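Local coordinates for protein adenosine kinase, putative (Trypanosoma brucei, PDB 3OTX) that probably phosphorylates adenosine to AMP with ATP as phosphate donor, a magnesium-dependent step of purine salvage, at residues L34-A39 with E133-A138; D19-V24 with V127-K132; L146-M151 with T174-H179. The protein carries 1 engineered substitution. All coordinates share one frame; numbering follows the deposited sequence. Where two conformers were deposited one is given.

Interaction 1: residues L34-A39 with E133-A138; sequences LERGTA and ERTLVA. With AP5 (bis(adenosine)-5'-pentaphosphate), chain C.
Thr-135 turns OG1 anti to its own carbonyl carbon (chi1 -55°), which brings the hydroxyl to the bend at Arg-36 and Gly-37, where it accepts the N-H of Gly-37, N to OG1 2.8 Å. The same rotation sends its methyl CG2 among the carbonyl oxygens of Glu-35 and Thr-38 and the CB of Leu-34. The bend is a type II turn from Glu-35 to Thr-38, pinned from within because Glu-35 O accepts both Thr-38 N and Thr-38 OG1, the hydroxyl lying on a lone pair at 2.7 Å. Beyond it the chain enters 39-41, an outer strand of the five-stranded lid sheet of the ribokinase-like (PfkB) fold: Leu-136 N donates to Thr-38 O at 2.8 Å, and Ala-39 pairs with Leu-136 in a parallel bridge. A water donates to both Thr-38 O and Leu-136 O. Leu-34 CD2 meets Val-137 CG2 at 3.6 Å, the side chains crossing at about a right angle. Arg-36 lays CG and CD against the Glu-133 carboxylate, while its guanidinium makes a salt bridge with Asp-26. In the conformer modelled here, Arg-134 NH2 donates to the inhibitor phosphate oxygen O1D at 3.1 Å, nearly straight at 172°, and NH1 to Met-296 O.

Interaction 2: residues D19-V24 with V127-K132; sequences DVSAHV and VCITGK. With AP5 (bis(adenosine)-5'-pentaphosphate), chain C.
Strands 19-23 and 127-130 run parallel, 4.8 Å apart at closest approach and 19° between their directions, with Ser-21, Ala-22 and His-23 paired to Val-127, Cys-128 and Ile-129. Four backbone bonds stitch them: Val-127 N to Val-20 O, Ala-22 N to Val-127 O, Ile-129 N to Ala-22 O and Val-24 N to Ile-129 O. The face bearing Ser-21, His-23, Val-127 and Ile-129 holds the main side-chain contact. Ile-129 sets CB over one face of the His-23 imidazole, 4.1 Å from the ring centroid, as a CH-pi contact offset toward the rim. Its CG2, anti to the backbone N, comes within 3.3 Å of His-23 CE1, and the other branch ends with CD1 beside Ser-21 OG. A water in the plane of the imidazole ties His-23 ND1 to Gly-131 N, which should limit the ring's rotation. Near the strand end, Val-24 CG2 touches both Cys-128 CB, at 3.7 Å, and Thr-130 CG2. Val-127 CG2 touches CB and CG of Asp-19, whose carboxylate grips one of the inhibitor's two riboses: its hydroxyls O2J and O3J donate to OD1 and OD2, each at 2.6 Å. One carboxylate thus engages both hydroxyls of that ribose through separate oxygens, a two-point grip that would read the cis diol of a nucleoside, in keeping with Asp-19 being an adenosine-binding residue.

Interaction 3: residues L146-M151 with T174-H179; sequences LSSEHM and TVDVNH
His-179 lies with one face of its imidazole under Met-151 CG, which sits 3.8 Å from the ring centroid in a CH-pi contact, offset toward the rim. The opposite face rests on Asp-176 CB, over the ring centre, so the ring is sandwiched between the short helix 148-151 and the start of its own helix. The bend of Met-151 at chi2 (-57°) leaves SD oblique to the ring. Around the rim, His-179 NE2 donates to Leu-146 O at 2.8 Å. The N-H approaches from above the carbonyl plane, 56° out of it, though the oxygen stays close to the ring plane. Ser-148 OG lies in the ring plane too, 3.5 Å from His-179 CE1, and Leu-146 CG packs against His-179 CD2 at 3.9 Å. Both helices start with a capping side chain: Ser-147 OG, also hydrogen-bonded to Glu-115, accepts from His-150 N, and Asp-176 OD1 from Asn-178 N. The contact thus joins two helix starts on the larger domain of the ribokinase-like fold, beside strand 10-13, whose Gln-13 touches Leu-146, Met-151 and His-179. Donation from NE2 places a proton on that nitrogen, and together with packing on both faces this should hold the buried imidazole in one orientation.

In the fold
From the N terminus, strand 17-23 comes first, then helix 26-31 and the turn at 34-39; strands 122-130 and 133-141 follow much later. Interaction 2 closes the loop from 19-24 to 127-132, and interaction 1 the one from 34-39 to 133-138. The two loops therefore cross. Both belong to the five-stranded sheet, in which strands 122-130 and 133-141 are antiparallel neighbours, and Thr-135 N with Cys-128 O probably bonds one contact to the other; both also touch the inhibitor. Interaction 3 opens only after these have closed, spans a short loop through strand 165-169, and packs helix starts beside the ten-stranded sheet, its centre about 26 Å from that of interaction 1.

Interaction 1: residues L34-A39 with E133-A138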
loop_
_atom_site.group_PDB
_atom_site.type_symbol
_atom_site.label_atom_id
_atom_site.label_comp_id
_atom_site.label_asym_id
_atom_site.label_seq_id
_atom_site.Cartn_x
_atom_site.Cartn_y
_atom_site.Cartn_z
ATOM N N LEU A 34 11.247 15.790 -11.673
ATOM C CA LEU A 34 11.042 14.521 -10.978
ATOM C C LEU A 34 12.344 13.790 -10.700
ATOM O O LEU A 34 13.279 13.851 -11.503
ATOM C CB LEU A 34 10.122 13.585 -11.780
ATOM C CG LEU A 34 8.769 14.144 -12.244
ATOM C CD1 LEU A 34 8.079 13.144 -13.184
ATOM C CD2 LEU A 34 7.869 14.481 -11.057
ATOM N N GLU A 35 12.361 13.102 -9.564
ATOM C CA GLU A 35 13.508 12.307 -9.157
ATOM C C GLU A 35 13.210 10.848 -9.522
ATOM O O GLU A 35 12.227 10.241 -9.056
ATOM C CB GLU A 35 13.760 12.448 -7.641
ATOM C CG GLU A 35 15.232 12.230 -7.257
ATOM C CD GLU A 35 15.427 11.796 -5.804
ATOM O OE1 GLU A 35 14.545 12.060 -4.954
ATOM O OE2 GLU A 35 16.477 11.186 -5.515
ATOM N N ARG A 36 14.066 10.286 -10.366
ATOM C CA ARG A 36 13.856 8.915 -10.844
ATOM C C ARG A 36 13.590 7.916 -9.729
ATOM O O ARG A 36 14.320 7.869 -8.739
ATOM C CB ARG A 36 15.057 8.468 -11.687
ATOM C CG ARG A 36 14.888 7.103 -12.337
ATOM C CD ARG A 36 16.227 6.592 -12.869
ATOM N NE ARG A 36 16.715 7.379 -13.989
ATOM C CZ ARG A 36 16.664 6.984 -15.254
ATOM N NH1 ARG A 36 16.169 5.791 -15.567
ATOM N NH2 ARG A 36 17.125 7.779 -16.202
ATOM N N GLY A 37 12.532 7.129 -9.887
ATOM C CA GLY A 37 12.209 6.043 -8.946
ATOM C C GLY A 37 11.493 6.429 -7.665
ATOM O O GLY A 37 11.311 5.590 -6.775
ATOM N N THR A 38 11.057 7.683 -7.580
ATOM C CA THR A 38 10.351 8.208 -6.418
ATOM C C THR A 38 8.861 8.392 -6.697
ATOM O O THR A 38 8.453 8.436 -7.876
ATOM C CB THR A 38 10.925 9.551 -5.946
ATOM O OG1 THR A 38 10.677 10.573 -6.927
ATOM C CG2 THR A 38 12.414 9.421 -5.684
ATOM N N ALA A 39 8.073 8.495 -5.626
ATOM C CA ALA A 39 6.656 8.875 -5.695
ATOM C C ALA A 39 6.507 10.250 -5.064
ATOM O O ALA A 39 7.169 10.545 -4.081
ATOM C CB ALA A 39 5.788 7.881 -4.948
ATOM N N GLU A 133 13.086 1.448 -13.696
ATOM C CA GLU A 133 12.516 2.292 -12.637
ATOM C C GLU A 133 11.216 2.988 -13.033
ATOM O O GLU A 133 10.988 3.302 -14.202
ATOM C CB GLU A 133 13.546 3.314 -12.152
ATOM C CG GLU A 133 14.782 2.668 -11.550
ATOM C CD GLU A 133 15.851 3.671 -11.198
ATOM O OE1 GLU A 133 15.664 4.416 -10.210
ATOM O OE2 GLU A 133 16.881 3.710 -11.908
ATOM N N ARG A 134 10.387 3.220 -12.023
ATOM C CA ARG A 134 9.090 3.867 -12.179
ATOM C C ARG A 134 9.051 5.089 -11.257
ATOM O O ARG A 134 9.395 4.984 -10.074
ATOM C CB ARG A 134 7.970 2.880 -11.821
ATOM C CG ARG A 134 7.859 1.664 -12.764
ATOM C CD ARG A 134 7.523 0.365 -12.013
ATOM N NE ARG A 134 6.825 0.601 -10.751
ATOM C CZ ARG A 134 5.504 0.647 -10.616
ATOM N NH1 ARG A 134 4.708 0.463 -11.667
ATOM N NH2 ARG A 134 4.982 0.869 -9.428
ATOM N N THR A 135 8.636 6.231 -11.792
ATOM C CA THR A 135 8.531 7.480 -11.037
ATOM C C THR A 135 7.044 7.866 -11.027
ATOM O O THR A 135 6.423 7.951 -12.102
ATOM C CB THR A 135 9.360 8.560 -11.704
ATOM O OG1 THR A 135 10.714 8.099 -11.843
ATOM C CG2 THR A 135 9.335 9.861 -10.902
ATOM N N LEU A 136 6.484 8.026 -9.828
ATOM C CA LEU A 136 5.023 8.102 -9.667
ATOM C C LEU A 136 4.614 9.496 -9.238
ATOM O O LEU A 136 5.208 10.067 -8.328
ATOM C CB LEU A 136 4.504 7.071 -8.653
ATOM C CG LEU A 136 5.124 5.676 -8.714
ATOM C CD1 LEU A 136 4.617 4.798 -7.546
ATOM C CD2 LEU A 136 4.800 5.063 -10.081
ATOM N N VAL A 137 3.612 10.050 -9.916
ATOM C CA VAL A 137 3.067 11.372 -9.569
ATOM C C VAL A 137 1.565 11.231 -9.326
ATOM O O VAL A 137 0.807 11.040 -10.255
ATOM C CB VAL A 137 3.336 12.354 -10.687
ATOM C CG1 VAL A 137 2.791 13.761 -10.332
ATOM C CG2 VAL A 137 4.855 12.457 -10.954
ATOM N N ALA A 138 1.143 11.314 -8.068
ATOM C CA ALA A 138 -0.256 10.996 -7.702
ATOM C C ALA A 138 -1.087 12.269 -7.599
ATOM O O ALA A 138 -0.737 13.182 -6.823
ATOM C CB ALA A 138 -0.289 10.244 -6.358
HETATM P PA AP5 C . 10.891 -4.444 -2.852
HETATM O O1A AP5 C . 11.731 -3.962 -4.030
HETATM O O2A AP5 C . 11.601 -4.373 -1.515
HETATM O O3A AP5 C . 9.513 -3.630 -2.677
HETATM P PB AP5 C . 9.285 -2.049 -2.906
HETATM O O1B AP5 C . 10.563 -1.270 -2.873
HETATM O O2B AP5 C . 8.203 -1.640 -1.968
HETATM O O3B AP5 C . 8.734 -2.106 -4.399
HETATM P PG AP5 C . 8.609 -1.023 -5.559
HETATM O O1G AP5 C . 8.600 -1.777 -6.853
HETATM O O2G AP5 C . 9.732 -0.011 -5.608
HETATM O O3G AP5 C . 7.188 -0.476 -5.258
HETATM P PD AP5 C . 6.326 0.672 -6.001
HETATM O O1D AP5 C . 7.035 1.309 -7.182
HETATM O O2D AP5 C . 5.828 1.560 -4.896
HETATM O O3D AP5 C . 5.140 -0.215 -6.633
HETATM P PE AP5 C . 3.774 -0.642 -5.887
HETATM O O1E AP5 C . 4.070 -0.996 -4.457
HETATM O O2E AP5 C . 3.048 -1.679 -6.741
HETATM O O5F AP5 C . 10.358 -5.912 -3.213
HETATM C C5F AP5 C . 9.398 -6.566 -2.382
HETATM C C4F AP5 C . 9.503 -8.056 -2.596
HETATM O O4F AP5 C . 9.374 -8.361 -3.992
HETATM C C3F AP5 C . 10.857 -8.660 -2.235
HETATM O O3F AP5 C . 10.880 -8.995 -0.869
HETATM C C2F AP5 C . 10.978 -9.827 -3.171
HETATM O O2F AP5 C . 10.252 -10.920 -2.667
HETATM C C1F AP5 C . 10.250 -9.328 -4.424
HETATM N N9A AP5 C . 11.155 -8.691 -5.424
HETATM C C8A AP5 C . 11.235 -7.331 -5.735
HETATM N N7A AP5 C . 12.168 -7.186 -6.715
HETATM C C5A AP5 C . 12.658 -8.407 -7.035
HETATM C C6A AP5 C . 13.572 -8.851 -7.966
HETATM N N6A AP5 C . 14.117 -8.029 -8.867
HETATM N N1A AP5 C . 13.837 -10.196 -8.045
HETATM C C2A AP5 C . 13.195 -11.120 -7.236
HETATM N N3A AP5 C . 12.274 -10.664 -6.317
HETATM C C4A AP5 C . 11.995 -9.349 -6.233
HETATM O O5J AP5 C . 2.910 0.733 -5.866
HETATM C C5J AP5 C . 2.529 1.343 -7.087
HETATM C C4J AP5 C . 1.188 1.994 -6.793
HETATM O O4J AP5 C . 1.358 3.147 -5.952
HETATM C C3J AP5 C . 0.498 2.570 -8.034
HETATM O O3J AP5 C . -0.568 1.686 -8.384
HETATM C C2J AP5 C . 0.018 3.965 -7.604
HETATM O O2J AP5 C . -1.336 4.235 -7.948
HETATM C C1J AP5 C . 0.188 3.908 -6.106
HETATM N N9B AP5 C . 0.331 5.230 -5.478
HETATM C C8B AP5 C . 1.302 6.147 -5.778
HETATM N N7B AP5 C . 1.057 7.244 -5.015
HETATM C C5B AP5 C . -0.052 7.015 -4.244
HETATM C C6B AP5 C . -0.726 7.787 -3.290
HETATM N N6B AP5 C . -0.407 9.058 -2.994
HETATM N N1B AP5 C . -1.842 7.219 -2.740
HETATM C C2B AP5 C . -2.262 5.932 -2.984
HETATM N N3B AP5 C . -1.624 5.190 -3.957
HETATM C C4B AP5 C . -0.512 5.731 -4.539
HETATM O O HOH W 1 7.959 11.324 -8.433
#

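Interaction 2: residues D19-V24 with V127-K132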
loop_
_atom_site.group_PDB
_atom_site.type_symbol
_atom_site.label_atom_id
_atom_site.label_comp_id
_atom_site.label_asym_id
_atom_site.label_seq_id
_atom_site.Cartn_x
_atom_site.Cartn_y
_atom_site.Cartn_z
ATOM N N ASP A 19 -4.103 4.295 -12.689
ATOM C CA ASP A 19 -2.714 4.491 -13.114
ATOM C C ASP A 19 -2.613 4.741 -14.600
ATOM O O ASP A 19 -3.172 3.995 -15.416
ATOM C CB ASP A 19 -1.881 3.263 -12.784
ATOM C CG ASP A 19 -1.586 3.131 -11.303
ATOM O OD1 ASP A 19 -1.799 4.103 -10.537
ATOM O OD2 ASP A 19 -1.091 2.054 -10.931
ATOM N N VAL A 20 -1.892 5.803 -14.960
ATOM C CA VAL A 20 -1.699 6.216 -16.345
ATOM C C VAL A 20 -0.204 6.011 -16.579
ATOM O O VAL A 20 0.614 6.790 -16.100
ATOM C CB VAL A 20 -2.191 7.675 -16.565
ATOM C CG1 VAL A 20 -2.055 8.124 -18.039
ATOM C CG2 VAL A 20 -3.656 7.806 -16.155
ATOM N N SER A 21 0.128 4.929 -17.287
ATOM C CA SER A 21 1.475 4.397 -17.351
ATOM C C SER A 21 2.022 4.568 -18.755
ATOM O O SER A 21 1.320 4.304 -19.742
ATOM C CB SER A 21 1.430 2.897 -17.019
ATOM O OG SER A 21 2.717 2.349 -16.831
ATOM N N ALA A 22 3.258 5.045 -18.846
ATOM C CA ALA A 22 3.964 5.121 -20.125
ATOM C C ALA A 22 5.470 5.110 -19.916
ATOM O O ALA A 22 5.975 5.475 -18.842
ATOM C CB ALA A 22 3.545 6.367 -20.914
ATOM N N HIS A 23 6.184 4.659 -20.939
ATOM C CA HIS A 23 7.624 4.815 -20.983
ATOM C C HIS A 23 7.953 6.236 -21.404
ATOM O O HIS A 23 7.454 6.728 -22.419
ATOM C CB HIS A 23 8.248 3.801 -21.947
ATOM C CG HIS A 23 8.179 2.402 -21.437
ATOM N ND1 HIS A 23 9.196 1.830 -20.707
ATOM C CD2 HIS A 23 7.180 1.487 -21.474
ATOM C CE1 HIS A 23 8.845 0.607 -20.351
ATOM N NE2 HIS A 23 7.626 0.375 -20.802
ATOM N N VAL A 24 8.792 6.884 -20.598
ATOM C CA VAL A 24 9.193 8.253 -20.841
ATOM C C VAL A 24 10.712 8.336 -20.939
ATOM O O VAL A 24 11.435 7.410 -20.544
ATOM C CB VAL A 24 8.688 9.225 -19.739
ATOM C CG1 VAL A 24 7.170 9.165 -19.633
ATOM C CG2 VAL A 24 9.330 8.904 -18.388
ATOM N N VAL A 127 2.422 7.088 -13.995
ATOM C CA VAL A 127 3.447 6.084 -13.723
ATOM C C VAL A 127 4.451 6.210 -14.863
ATOM O O VAL A 127 4.178 5.801 -16.000
ATOM C CB VAL A 127 2.841 4.680 -13.649
ATOM C CG1 VAL A 127 3.927 3.639 -13.397
ATOM C CG2 VAL A 127 1.805 4.605 -12.507
ATOM N N CYS A 128 5.569 6.876 -14.582
ATOM C CA CYS A 128 6.547 7.221 -15.617
ATOM C C CYS A 128 7.686 6.198 -15.561
ATOM O O CYS A 128 8.403 6.119 -14.563
ATOM C CB CYS A 128 7.068 8.650 -15.421
ATOM S SG CYS A 128 5.778 9.867 -15.139
ATOM N N ILE A 129 7.807 5.388 -16.618
ATOM C CA ILE A 129 8.704 4.232 -16.611
ATOM C C ILE A 129 9.952 4.621 -17.405
ATOM O O ILE A 129 9.879 5.032 -18.553
ATOM C CB ILE A 129 8.031 2.964 -17.239
ATOM C CG1 ILE A 129 6.732 2.614 -16.508
ATOM C CG2 ILE A 129 8.987 1.768 -17.217
ATOM C CD1 ILE A 129 5.901 1.523 -17.196
ATOM N N THR A 130 11.090 4.521 -16.737
ATOM C CA THR A 130 12.381 4.766 -17.374
ATOM C C THR A 130 13.193 3.529 -17.062
ATOM O O THR A 130 13.748 3.384 -15.963
ATOM C CB THR A 130 13.069 6.023 -16.808
ATOM O OG1 THR A 130 13.176 5.904 -15.385
ATOM C CG2 THR A 130 12.276 7.271 -17.155
ATOM N N GLY A 131 13.195 2.610 -18.024
ATOM C CA GLY A 131 13.941 1.369 -17.914
ATOM C C GLY A 131 13.377 0.505 -16.825
ATOM O O GLY A 131 12.231 0.068 -16.895
ATOM N N LYS A 132 14.184 0.292 -15.796
ATOM C CA LYS A 132 13.846 -0.620 -14.716
ATOM C C LYS A 132 13.090 0.116 -13.612
ATOM O O LYS A 132 12.505 -0.506 -12.724
ATOM C CB LYS A 132 15.127 -1.266 -14.177
ATOM C CG LYS A 132 16.217 -1.356 -15.238
ATOM C CD LYS A 132 17.161 -2.533 -15.065
ATOM C CE LYS A 132 18.086 -2.619 -16.275
ATOM N NZ LYS A 132 19.079 -3.717 -16.183
HETATM P PA AP5 C . 10.891 -4.444 -2.852
HETATM O O1A AP5 C . 11.731 -3.962 -4.030
HETATM O O2A AP5 C . 11.601 -4.373 -1.515
HETATM O O3A AP5 C . 9.513 -3.630 -2.677
HETATM P PB AP5 C . 9.285 -2.049 -2.906
HETATM O O1B AP5 C . 10.563 -1.270 -2.873
HETATM O O2B AP5 C . 8.203 -1.640 -1.968
HETATM O O3B AP5 C . 8.734 -2.106 -4.399
HETATM P PG AP5 C . 8.609 -1.023 -5.559
HETATM O O1G AP5 C . 8.600 -1.777 -6.853
HETATM O O2G AP5 C . 9.732 -0.011 -5.608
HETATM O O3G AP5 C . 7.188 -0.476 -5.258
HETATM P PD AP5 C . 6.326 0.672 -6.001
HETATM O O1D AP5 C . 7.035 1.309 -7.182
HETATM O O2D AP5 C . 5.828 1.560 -4.896
HETATM O O3D AP5 C . 5.140 -0.215 -6.633
HETATM P PE AP5 C . 3.774 -0.642 -5.887
HETATM O O1E AP5 C . 4.070 -0.996 -4.457
HETATM O O2E AP5 C . 3.048 -1.679 -6.741
HETATM O O5F AP5 C . 10.358 -5.912 -3.213
HETATM C C5F AP5 C . 9.398 -6.566 -2.382
HETATM C C4F AP5 C . 9.503 -8.056 -2.596
HETATM O O4F AP5 C . 9.374 -8.361 -3.992
HETATM C C3F AP5 C . 10.857 -8.660 -2.235
HETATM O O3F AP5 C . 10.880 -8.995 -0.869
HETATM C C2F AP5 C . 10.978 -9.827 -3.171
HETATM O O2F AP5 C . 10.252 -10.920 -2.667
HETATM C C1F AP5 C . 10.250 -9.328 -4.424
HETATM N N9A AP5 C . 11.155 -8.691 -5.424
HETATM C C8A AP5 C . 11.235 -7.331 -5.735
HETATM N N7A AP5 C . 12.168 -7.186 -6.715
HETATM C C5A AP5 C . 12.658 -8.407 -7.035
HETATM C C6A AP5 C . 13.572 -8.851 -7.966
HETATM N N6A AP5 C . 14.117 -8.029 -8.867
HETATM N N1A AP5 C . 13.837 -10.196 -8.045
HETATM C C2A AP5 C . 13.195 -11.120 -7.236
HETATM N N3A AP5 C . 12.274 -10.664 -6.317
HETATM C C4A AP5 C . 11.995 -9.349 -6.233
HETATM O O5J AP5 C . 2.910 0.733 -5.866
HETATM C C5J AP5 C . 2.529 1.343 -7.087
HETATM C C4J AP5 C . 1.188 1.994 -6.793
HETATM O O4J AP5 C . 1.358 3.147 -5.952
HETATM C C3J AP5 C . 0.498 2.570 -8.034
HETATM O O3J AP5 C . -0.568 1.686 -8.384
HETATM C C2J AP5 C . 0.018 3.965 -7.604
HETATM O O2J AP5 C . -1.336 4.235 -7.948
HETATM C C1J AP5 C . 0.188 3.908 -6.106
HETATM N N9B AP5 C . 0.331 5.230 -5.478
HETATM C C8B AP5 C . 1.302 6.147 -5.778
HETATM N N7B AP5 C . 1.057 7.244 -5.015
HETATM C C5B AP5 C . -0.052 7.015 -4.244
HETATM C C6B AP5 C . -0.726 7.787 -3.290
HETATM N N6B AP5 C . -0.407 9.058 -2.994
HETATM N N1B AP5 C . -1.842 7.219 -2.740
HETATM C C2B AP5 C . -2.262 5.932 -2.984
HETATM N N3B AP5 C . -1.624 5.190 -3.957
HETATM C C4B AP5 C . -0.512 5.731 -4.539
HETATM O O HOH W 2 11.783 2.411 -20.323
#

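Interaction 3: residues L146-M151 with T174-H179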
loop_
_atom_site.group_PDB
_atom_site.type_symbol
_atom_site.label_atom_id
_atom_site.label_comp_id
_atom_site.label_asym_id
_atom_site.label_seq_id
_atom_site.Cartn_x
_atom_site.Cartn_y
_atom_site.Cartn_z
ATOM N N LEU A 146 -12.297 12.216 0.901
ATOM C CA LEU A 146 -12.886 11.205 1.792
ATOM C C LEU A 146 -13.300 11.892 3.119
ATOM O O LEU A 146 -12.490 12.556 3.760
ATOM C CB LEU A 146 -11.903 10.060 2.014
ATOM C CG LEU A 146 -12.373 8.943 2.957
ATOM C CD1 LEU A 146 -13.578 8.229 2.418
ATOM C CD2 LEU A 146 -11.227 7.953 3.155
ATOM N N SER A 147 -14.589 11.783 3.450
ATOM C CA SER A 147 -15.161 12.563 4.562
ATOM C C SER A 147 -15.368 11.796 5.881
ATOM O O SER A 147 -15.511 10.560 5.907
ATOM C CB SER A 147 -16.502 13.170 4.108
ATOM O OG SER A 147 -17.509 12.171 4.013
ATOM N N SER A 148 -15.431 12.566 6.971
ATOM C CA SER A 148 -15.758 11.985 8.242
ATOM C C SER A 148 -17.175 11.443 8.204
ATOM O O SER A 148 -17.443 10.416 8.818
ATOM C CB SER A 148 -15.608 13.024 9.352
ATOM O OG SER A 148 -14.262 13.472 9.394
ATOM N N GLU A 149 -18.053 12.095 7.431
ATOM C CA GLU A 149 -19.431 11.592 7.297
ATOM C C GLU A 149 -19.386 10.167 6.731
ATOM O O GLU A 149 -20.065 9.236 7.236
ATOM C CB GLU A 149 -20.290 12.489 6.394
ATOM C CG GLU A 149 -20.652 13.865 6.974
ATOM C CD GLU A 149 -19.447 14.741 7.368
ATOM O OE1 GLU A 149 -18.414 14.789 6.646
ATOM O OE2 GLU A 149 -19.548 15.398 8.426
ATOM N N HIS A 150 -18.571 9.964 5.703
ATOM C CA HIS A 150 -18.485 8.625 5.140
ATOM C C HIS A 150 -17.896 7.636 6.147
ATOM O O HIS A 150 -18.338 6.495 6.248
ATOM C CB HIS A 150 -17.640 8.628 3.853
ATOM C CG HIS A 150 -17.631 7.298 3.158
ATOM N ND1 HIS A 150 -18.748 6.775 2.545
ATOM C CD2 HIS A 150 -16.658 6.350 3.048
ATOM C CE1 HIS A 150 -18.464 5.575 2.061
ATOM N NE2 HIS A 150 -17.205 5.292 2.358
ATOM N N MET A 151 -16.866 8.061 6.871
ATOM C CA MET A 151 -16.249 7.184 7.884
ATOM C C MET A 151 -17.231 6.708 8.976
ATOM O O MET A 151 -17.026 5.642 9.547
ATOM C CB MET A 151 -15.061 7.871 8.553
ATOM C CG MET A 151 -13.874 8.133 7.605
ATOM S SD MET A 151 -13.222 6.638 6.791
ATOM C CE MET A 151 -12.721 5.660 8.198
ATOM N N THR A 174 -1.866 11.660 4.252
ATOM C CA THR A 174 -1.949 12.990 3.608
ATOM C C THR A 174 -3.378 13.528 3.462
ATOM O O THR A 174 -3.563 14.692 3.066
ATOM C CB THR A 174 -1.266 13.043 2.226
ATOM O OG1 THR A 174 -2.171 12.542 1.216
ATOM C CG2 THR A 174 0.023 12.273 2.212
ATOM N N VAL A 175 -4.364 12.696 3.783
ATOM C CA VAL A 175 -5.779 13.040 3.612
ATOM C C VAL A 175 -6.301 13.555 4.960
ATOM O O VAL A 175 -6.256 14.770 5.211
ATOM C CB VAL A 175 -6.589 11.874 3.021
ATOM C CG1 VAL A 175 -8.085 12.258 2.907
ATOM C CG2 VAL A 175 -5.993 11.475 1.619
ATOM N N ASP A 176 -6.695 12.656 5.854
ATOM C CA ASP A 176 -7.093 13.075 7.203
ATOM C C ASP A 176 -6.670 12.021 8.203
ATOM O O ASP A 176 -7.192 10.905 8.206
ATOM C CB ASP A 176 -8.614 13.277 7.269
ATOM C CG ASP A 176 -9.066 13.938 8.551
ATOM O OD1 ASP A 176 -8.327 13.952 9.558
ATOM O OD2 ASP A 176 -10.205 14.473 8.551
ATOM N N VAL A 177 -5.749 12.394 9.066
ATOM C CA VAL A 177 -5.231 11.472 10.083
ATOM C C VAL A 177 -6.332 10.918 10.976
ATOM O O VAL A 177 -6.259 9.767 11.417
ATOM C CB VAL A 177 -4.119 12.141 10.934
ATOM C CG1 VAL A 177 -4.686 13.214 11.911
ATOM C CG2 VAL A 177 -3.283 11.085 11.711
ATOM N N ASN A 178 -7.355 11.734 11.221
ATOM C CA ASN A 178 -8.486 11.298 12.013
ATOM C C ASN A 178 -9.228 10.090 11.426
ATOM O O ASN A 178 -9.771 9.277 12.197
ATOM C CB ASN A 178 -9.395 12.475 12.302
ATOM C CG ASN A 178 -8.737 13.476 13.231
ATOM O OD1 ASN A 178 -8.046 13.112 14.184
ATOM N ND2 ASN A 178 -8.934 14.753 12.945
ATOM N N HIS A 179 -9.244 9.940 10.095
ATOM C CA HIS A 179 -9.871 8.744 9.512
ATOM C C HIS A 179 -9.083 7.505 9.909
ATOM O O HIS A 179 -9.649 6.456 10.226
ATOM C CB HIS A 179 -9.878 8.815 7.983
ATOM C CG HIS A 179 -10.647 9.971 7.426
ATOM N ND1 HIS A 179 -11.467 10.767 8.195
ATOM C CD2 HIS A 179 -10.722 10.456 6.160
ATOM C CE1 HIS A 179 -12.009 11.700 7.427
ATOM N NE2 HIS A 179 -11.561 11.541 6.189
#